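Local coordinates for protein dihydrofolate reductase (Moritella profunda, PDB 3IA4) that catalyses the NADPH-dependent reduction of 7,8-dihydrofolate to tetrahydrofolate, probably a key step for glycine, purine and DNA precursor synthesis, at residues Asn11-Gly16 / Phe127-Gln132; Leu114-Leu119 / Asn152-Leu157. All coordinates share one frame; numbering follows the deposited sequence.

Interaction 1 of 2, residues Asn11-Gly16 / Phe127-Gln132. With NDP (NADPH dihydro-nicotinamide-adenine-dinucleotide phosphate), chain E.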
# COMPACT_ATOMS: atom_id res chain seq x y z
N ASN A 11 12.08 4.25 -8.84
CA ASN A 11 12.03 5.38 -9.77
C ASN A 11 10.90 5.17 -10.79
O ASN A 11 10.56 4.03 -11.12
CB ASN A 11 13.37 5.50 -10.50
CG ASN A 11 14.49 5.98 -9.58
OD1 ASN A 11 14.24 6.56 -8.53
ND2 ASN A 11 15.75 5.80 -10.00
N ASN A 12 10.36 6.30 -11.29
CA ASN A 12 9.32 6.31 -12.31
C ASN A 12 8.05 5.60 -11.76
O ASN A 12 7.24 5.11 -12.55
CB ASN A 12 9.81 5.61 -13.59
CG ASN A 12 11.13 6.17 -14.08
OD1 ASN A 12 11.26 7.38 -14.16
ND2 ASN A 12 12.15 5.29 -14.27
N ARG A 13 7.86 5.62 -10.42
CA ARG A 13 6.66 5.06 -9.74
C ARG A 13 6.47 3.57 -9.91
O ARG A 13 5.38 3.04 -9.78
CB ARG A 13 5.33 5.79 -10.18
CG ARG A 13 5.50 7.27 -10.17
CD ARG A 13 4.05 7.94 -10.21
NE ARG A 13 3.21 7.57 -11.39
CZ ARG A 13 3.21 8.19 -12.57
NH1 ARG A 13 4.00 9.25 -12.77
NH2 ARG A 13 2.38 7.82 -13.52
N VAL A 14 7.55 2.86 -10.28
CA VAL A 14 7.38 1.39 -10.36
C VAL A 14 7.09 0.76 -8.98
O VAL A 14 7.79 1.07 -7.99
CB VAL A 14 8.72 0.69 -10.88
CG1 VAL A 14 8.61 -0.86 -10.76
CG2 VAL A 14 8.91 0.99 -12.36
N ILE A 15 6.11 -0.13 -8.93
CA ILE A 15 5.76 -0.79 -7.67
C ILE A 15 5.79 -2.30 -7.77
O ILE A 15 5.81 -2.96 -6.74
CB ILE A 15 4.38 -0.37 -7.11
CG1 ILE A 15 3.27 -0.70 -8.10
CG2 ILE A 15 4.41 1.09 -6.73
CD1 ILE A 15 1.86 -0.41 -7.48
N GLY A 16 5.80 -2.88 -8.99
CA GLY A 16 5.62 -4.33 -9.10
C GLY A 16 6.14 -4.91 -10.41
O GLY A 16 6.26 -4.15 -11.39
N PHE A 127 2.58 2.96 -9.55
CA PHE A 127 1.69 3.82 -8.68
C PHE A 127 1.04 4.91 -9.55
O PHE A 127 1.60 5.37 -10.56
CB PHE A 127 2.59 4.52 -7.60
CG PHE A 127 1.80 5.05 -6.44
CD1 PHE A 127 1.56 6.42 -6.29
CD2 PHE A 127 1.23 4.14 -5.54
CE1 PHE A 127 0.76 6.90 -5.19
CE2 PHE A 127 0.46 4.58 -4.47
CZ PHE A 127 0.18 5.96 -4.30
N PRO A 128 -0.15 5.39 -9.17
CA PRO A 128 -0.76 6.46 -9.96
C PRO A 128 0.04 7.79 -9.94
O PRO A 128 0.90 7.99 -9.10
CB PRO A 128 -2.11 6.70 -9.21
CG PRO A 128 -2.21 5.72 -8.15
CD PRO A 128 -1.06 4.82 -8.15
N ASP A 129 -0.22 8.69 -10.89
CA ASP A 129 0.46 9.98 -10.92
C ASP A 129 -0.14 10.95 -9.85
O ASP A 129 -1.00 11.81 -10.12
CB ASP A 129 0.27 10.58 -12.33
CG ASP A 129 0.95 11.90 -12.49
OD1 ASP A 129 1.85 12.15 -11.68
OD2 ASP A 129 0.55 12.72 -13.37
N TYR A 130 0.22 10.71 -8.59
CA TYR A 130 -0.33 11.50 -7.51
C TYR A 130 0.06 12.97 -7.63
O TYR A 130 -0.61 13.86 -7.08
CB TYR A 130 0.12 10.90 -6.15
CG TYR A 130 1.61 10.99 -5.91
CD1 TYR A 130 2.50 10.01 -6.45
CD2 TYR A 130 2.16 12.04 -5.17
CE1 TYR A 130 3.87 10.08 -6.25
CE2 TYR A 130 3.56 12.12 -4.97
CZ TYR A 130 4.39 11.13 -5.50
OH TYR A 130 5.72 11.24 -5.29
N GLU A 131 1.10 13.24 -8.41
CA GLU A 131 1.59 14.61 -8.50
C GLU A 131 0.63 15.47 -9.32
O GLU A 131 0.78 16.67 -9.37
CB GLU A 131 3.03 14.63 -9.07
CG GLU A 131 3.96 13.58 -8.42
CD GLU A 131 4.13 12.18 -9.21
OE1 GLU A 131 3.12 11.42 -9.55
OE2 GLU A 131 5.35 11.80 -9.46
N GLN A 132 -0.40 14.88 -9.91
CA GLN A 132 -1.47 15.73 -10.53
C GLN A 132 -2.32 16.50 -9.50
O GLN A 132 -3.03 17.47 -9.84
CB GLN A 132 -2.39 14.88 -11.41
CG GLN A 132 -3.28 14.00 -10.62
CD GLN A 132 -4.21 13.15 -11.50
OE1 GLN A 132 -4.13 13.14 -12.74
NE2 GLN A 132 -5.06 12.38 -10.85
PA NDP E . -4.40 -5.64 -7.25
O1A NDP E . -4.88 -4.22 -7.27
O2A NDP E . -3.62 -6.19 -6.09
O5B NDP E . -5.61 -6.70 -7.53
C5B NDP E . -6.54 -6.42 -8.60
C4B NDP E . -7.66 -7.44 -8.44
O4B NDP E . -8.52 -6.93 -7.41
C3B NDP E . -8.61 -7.42 -9.67
O3B NDP E . -8.09 -8.26 -10.70
C2B NDP E . -9.95 -7.86 -9.10
O2B NDP E . -9.90 -9.22 -8.66
C1B NDP E . -9.91 -7.07 -7.81
N9A NDP E . -10.56 -5.74 -7.90
C8A NDP E . -9.96 -4.61 -8.32
N7A NDP E . -10.79 -3.56 -8.19
C5A NDP E . -11.95 -4.03 -7.66
C6A NDP E . -13.24 -3.47 -7.22
N6A NDP E . -13.55 -2.14 -7.36
N1A NDP E . -14.13 -4.38 -6.69
C2A NDP E . -13.90 -5.68 -6.51
N3A NDP E . -12.75 -6.23 -6.89
C4A NDP E . -11.77 -5.45 -7.45
O3 NDP E . -3.57 -5.98 -8.60
PN NDP E . -2.42 -5.28 -9.48
O1N NDP E . -2.91 -3.96 -9.95
O2N NDP E . -1.94 -6.28 -10.47
O5D NDP E . -1.30 -4.94 -8.41
C5D NDP E . -0.48 -6.00 -7.92
C4D NDP E . 0.99 -5.62 -8.09
O4D NDP E . 1.33 -4.54 -7.15
C3D NDP E . 1.97 -6.76 -7.77
O3D NDP E . 3.09 -6.66 -8.66
C2D NDP E . 2.45 -6.45 -6.36
O2D NDP E . 3.76 -7.00 -6.04
C1D NDP E . 2.50 -4.95 -6.41
N1N NDP E . 2.39 -4.27 -5.13
C2N NDP E . 3.35 -3.39 -4.81
C3N NDP E . 3.23 -2.64 -3.67
C7N NDP E . 4.33 -1.68 -3.34
O7N NDP E . 4.17 -0.91 -2.42
N7N NDP E . 5.43 -1.57 -4.10
C4N NDP E . 2.09 -2.74 -2.68
C5N NDP E . 1.10 -3.68 -3.20
C6N NDP E . 1.31 -4.42 -4.34
P2B NDP E . -10.98 -10.30 -9.22
O1X NDP E . -10.80 -11.42 -8.29
O2X NDP E . -12.27 -9.56 -9.21
O3X NDP E . -10.59 -10.54 -10.65
O HOH W 1 0.76 5.34 -13.28
O HOH W 2 6.17 10.51 -11.40
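R13 and F127 hold the two segments together twice. The amide N of F127 donates to the carbonyl O of R13 over 2.8 Å, and the R13 side chain then reaches back to the F127 carbonyl. Traced outward, R13 CB packs against CB of F127 at 4.0 Å, and R13 CD passes over the carbonyl oxygens of F127 and P128. A bend at chi3 of R13 (-59°) brings R13 NE round to F127 O, 2.8 Å away; that oxygen lies in the guanidinium plane, whereas NE sits above the carbonyl plane rather than on a lone pair. R13 CZ rides over the backbone of D129, whose CA lies 3.6 Å above the centre of the R13 guanidinium plane. R13 NH2 donates to a water that itself donates to F127 O. R13 NH1 donates to a second water, shared with OE2 of E131. Long salt bridges run from R13 NH1 to D129 OD1 (3.8 Å) and from R13 NH1 to E131 OE1 (4.0 Å). Both oxygens stand well out of the guanidinium plane, so these are charge contacts alone. With an alanine here, F127 O is likely to lose its NE bond, and D129 and E131 the positive charge they share. Further along, I15 CG2 touches CB of F127 at 4.0 Å, while I15 O accepts a nearly straight bond (170°) from the carboxamide N7N of NADPH. Opposite T125 of strand 125-126, I15 and G16 form a classic beta bulge, at the nicotinamide end of the dihydrofolate reductase cofactor site.

Interaction 2 of 2, residues Leu114-Leu119 / Asn152-Leu157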
# COMPACT_ATOMS: atom_id res chain seq x y z
N LEU A 114 4.30 7.24 1.46
CA LEU A 114 5.15 6.78 0.38
C LEU A 114 6.57 6.47 0.86
O LEU A 114 7.24 7.29 1.47
CB LEU A 114 5.26 7.87 -0.71
CG LEU A 114 3.90 8.30 -1.34
CD1 LEU A 114 4.07 9.26 -2.48
CD2 LEU A 114 3.13 7.05 -1.84
N THR A 115 7.05 5.33 0.47
CA THR A 115 8.49 5.08 0.57
C THR A 115 9.06 5.25 -0.83
O THR A 115 8.48 4.72 -1.79
CB THR A 115 8.66 3.64 0.99
OG1 THR A 115 8.15 3.51 2.33
CG2 THR A 115 10.17 3.23 0.99
N HIS A 116 10.11 6.07 -0.98
CA HIS A 116 10.78 6.16 -2.27
C HIS A 116 12.08 5.43 -2.16
O HIS A 116 12.90 5.76 -1.29
CB HIS A 116 11.04 7.64 -2.56
CG HIS A 116 9.80 8.45 -2.61
ND1 HIS A 116 9.04 8.56 -3.77
CD2 HIS A 116 9.19 9.21 -1.67
CE1 HIS A 116 8.01 9.36 -3.53
NE2 HIS A 116 8.07 9.75 -2.27
N ILE A 117 12.26 4.46 -3.06
CA ILE A 117 13.54 3.71 -3.16
C ILE A 117 14.44 4.21 -4.29
O ILE A 117 13.97 4.40 -5.42
CB ILE A 117 13.19 2.22 -3.40
CG1 ILE A 117 12.22 1.75 -2.32
CG2 ILE A 117 14.50 1.36 -3.48
CD1 ILE A 117 11.63 0.32 -2.60
N GLU A 118 15.73 4.43 -4.01
CA GLU A 118 16.61 4.95 -5.04
C GLU A 118 17.07 3.80 -5.92
O GLU A 118 18.18 3.25 -5.72
CB GLU A 118 17.80 5.67 -4.43
CG GLU A 118 17.40 6.91 -3.67
CD GLU A 118 18.63 7.72 -3.18
OE1 GLU A 118 19.75 7.52 -3.73
OE2 GLU A 118 18.43 8.52 -2.24
N LEU A 119 16.22 3.39 -6.87
CA LEU A 119 16.52 2.25 -7.71
C LEU A 119 15.76 2.44 -9.02
O LEU A 119 14.60 2.82 -8.99
CB LEU A 119 16.00 0.99 -7.01
CG LEU A 119 16.00 -0.28 -7.86
CD1 LEU A 119 17.39 -0.81 -8.16
CD2 LEU A 119 15.26 -1.27 -7.01
N ASN A 152 19.32 2.95 -0.90
CA ASN A 152 18.81 4.01 -0.07
C ASN A 152 17.29 4.10 -0.26
O ASN A 152 16.80 3.93 -1.36
CB ASN A 152 19.38 5.32 -0.55
CG ASN A 152 20.89 5.42 -0.36
OD1 ASN A 152 21.42 4.86 0.56
ND2 ASN A 152 21.59 6.14 -1.25
N TYR A 153 16.59 4.40 0.81
CA TYR A 153 15.13 4.68 0.69
C TYR A 153 14.71 5.70 1.70
O TYR A 153 15.49 6.04 2.61
CB TYR A 153 14.29 3.40 0.71
CG TYR A 153 14.35 2.63 2.03
CD1 TYR A 153 15.41 1.78 2.31
CD2 TYR A 153 13.35 2.79 2.98
CE1 TYR A 153 15.47 1.08 3.56
CE2 TYR A 153 13.38 2.08 4.20
CZ TYR A 153 14.44 1.24 4.47
OH TYR A 153 14.46 0.56 5.69
N ARG A 154 13.52 6.25 1.53
CA ARG A 154 13.11 7.29 2.47
C ARG A 154 11.59 7.23 2.55
O ARG A 154 10.92 6.73 1.64
CB ARG A 154 13.59 8.70 2.06
CG ARG A 154 12.87 9.18 0.83
CD ARG A 154 13.50 10.49 0.30
NE ARG A 154 12.86 10.86 -0.97
CZ ARG A 154 13.25 10.41 -2.17
NH1 ARG A 154 12.60 10.79 -3.27
NH2 ARG A 154 14.29 9.55 -2.27
N PHE A 155 11.08 7.67 3.68
CA PHE A 155 9.63 7.76 3.90
C PHE A 155 9.11 9.19 3.83
O PHE A 155 9.73 10.11 4.34
CB PHE A 155 9.37 7.22 5.29
CG PHE A 155 7.94 7.30 5.67
CD1 PHE A 155 7.00 6.54 4.96
CD2 PHE A 155 7.50 8.19 6.65
CE1 PHE A 155 5.64 6.63 5.25
CE2 PHE A 155 6.11 8.28 6.96
CZ PHE A 155 5.20 7.52 6.25
N SER A 156 7.94 9.38 3.19
CA SER A 156 7.33 10.70 3.12
C SER A 156 5.84 10.51 3.33
O SER A 156 5.20 9.80 2.54
CB SER A 156 7.63 11.28 1.72
OG SER A 156 6.94 12.47 1.45
N LEU A 157 5.28 11.15 4.35
CA LEU A 157 3.86 11.11 4.55
C LEU A 157 3.25 12.40 4.01
O LEU A 157 3.56 13.51 4.48
CB LEU A 157 3.57 10.79 6.03
CG LEU A 157 2.13 10.79 6.52
CD1 LEU A 157 1.17 10.23 5.61
CD2 LEU A 157 2.06 10.07 7.91
O HOH W 3 6.56 12.15 -1.40
O HOH W 4 16.39 8.29 -0.54
O HOH W 5 20.22 3.38 -3.60
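Antiparallel pairing of strands 111-117 and 153-160, within the mixed central sheet of the dihydrofolate reductase fold, brings L114 opposite S156 and H116 opposite R154 as hydrogen-bonded pairs. In the first, S156 N donates to L114 O over 2.8 Å, and L114 N returns a bond to S156 O; in the second, H116 N reaches R154 O and R154 N returns to H116 O. Farther along, E118 N meets N152 O almost perfectly straight (179°). On the face carrying H116 and R154, the arginine leaves the backbone with CG between N and the carbonyl carbon (chi1 69°) and runs extended to NE. This sets the R154 guanidinium against H116 CB, which lies 3.5 Å above the centre of its plane; the imidazole is nearly parallel, 12° off, but not stacked squarely on it. R154 NH2 and E118 OE2 share a water, which bridges two opposite charges too far apart for a salt bridge. Another water joins H116 NE2 to S156 OG, itself bonded to E137 on strand 135-143. The other face of the sheet looks toward helix 26-36 and the methotrexate pocket. There T115 CG2 meets Y153 CD2 at 3.8 Å, T115 OG1 is bonded to E28 and the residue touches the inhibitor, while I117 CG1 packs on Y153 CB at 4.0 Å. Beside the E118 N bond, N152 ND2 gives E118 OE1 a weak 3.4 Å bond, while N152 OD1 accepts from A145 N.

Overall arrangement
Interaction 2 is the more buried of the two: regular backbone pairing inside the main sheet, one face toward methotrexate. Interaction 1, partly buried, joins the short strand 14-16 and the residues before it to the loop after strand 125-126; an arginine and waters do much of the work there, with the nicotinamide end of NADPH beside it. Both settle charge near solvent, by long salt bridges backed by water in 11-16/127-132, and through water alone between E118 and R154 in 114-119/152-157. Their centres lie 12 Å apart and they touch: the Y130 ring packs on L114 and H116, and N11 N probably bonds to L119 O, 2.9 Å away. Their segments alternate along the chain.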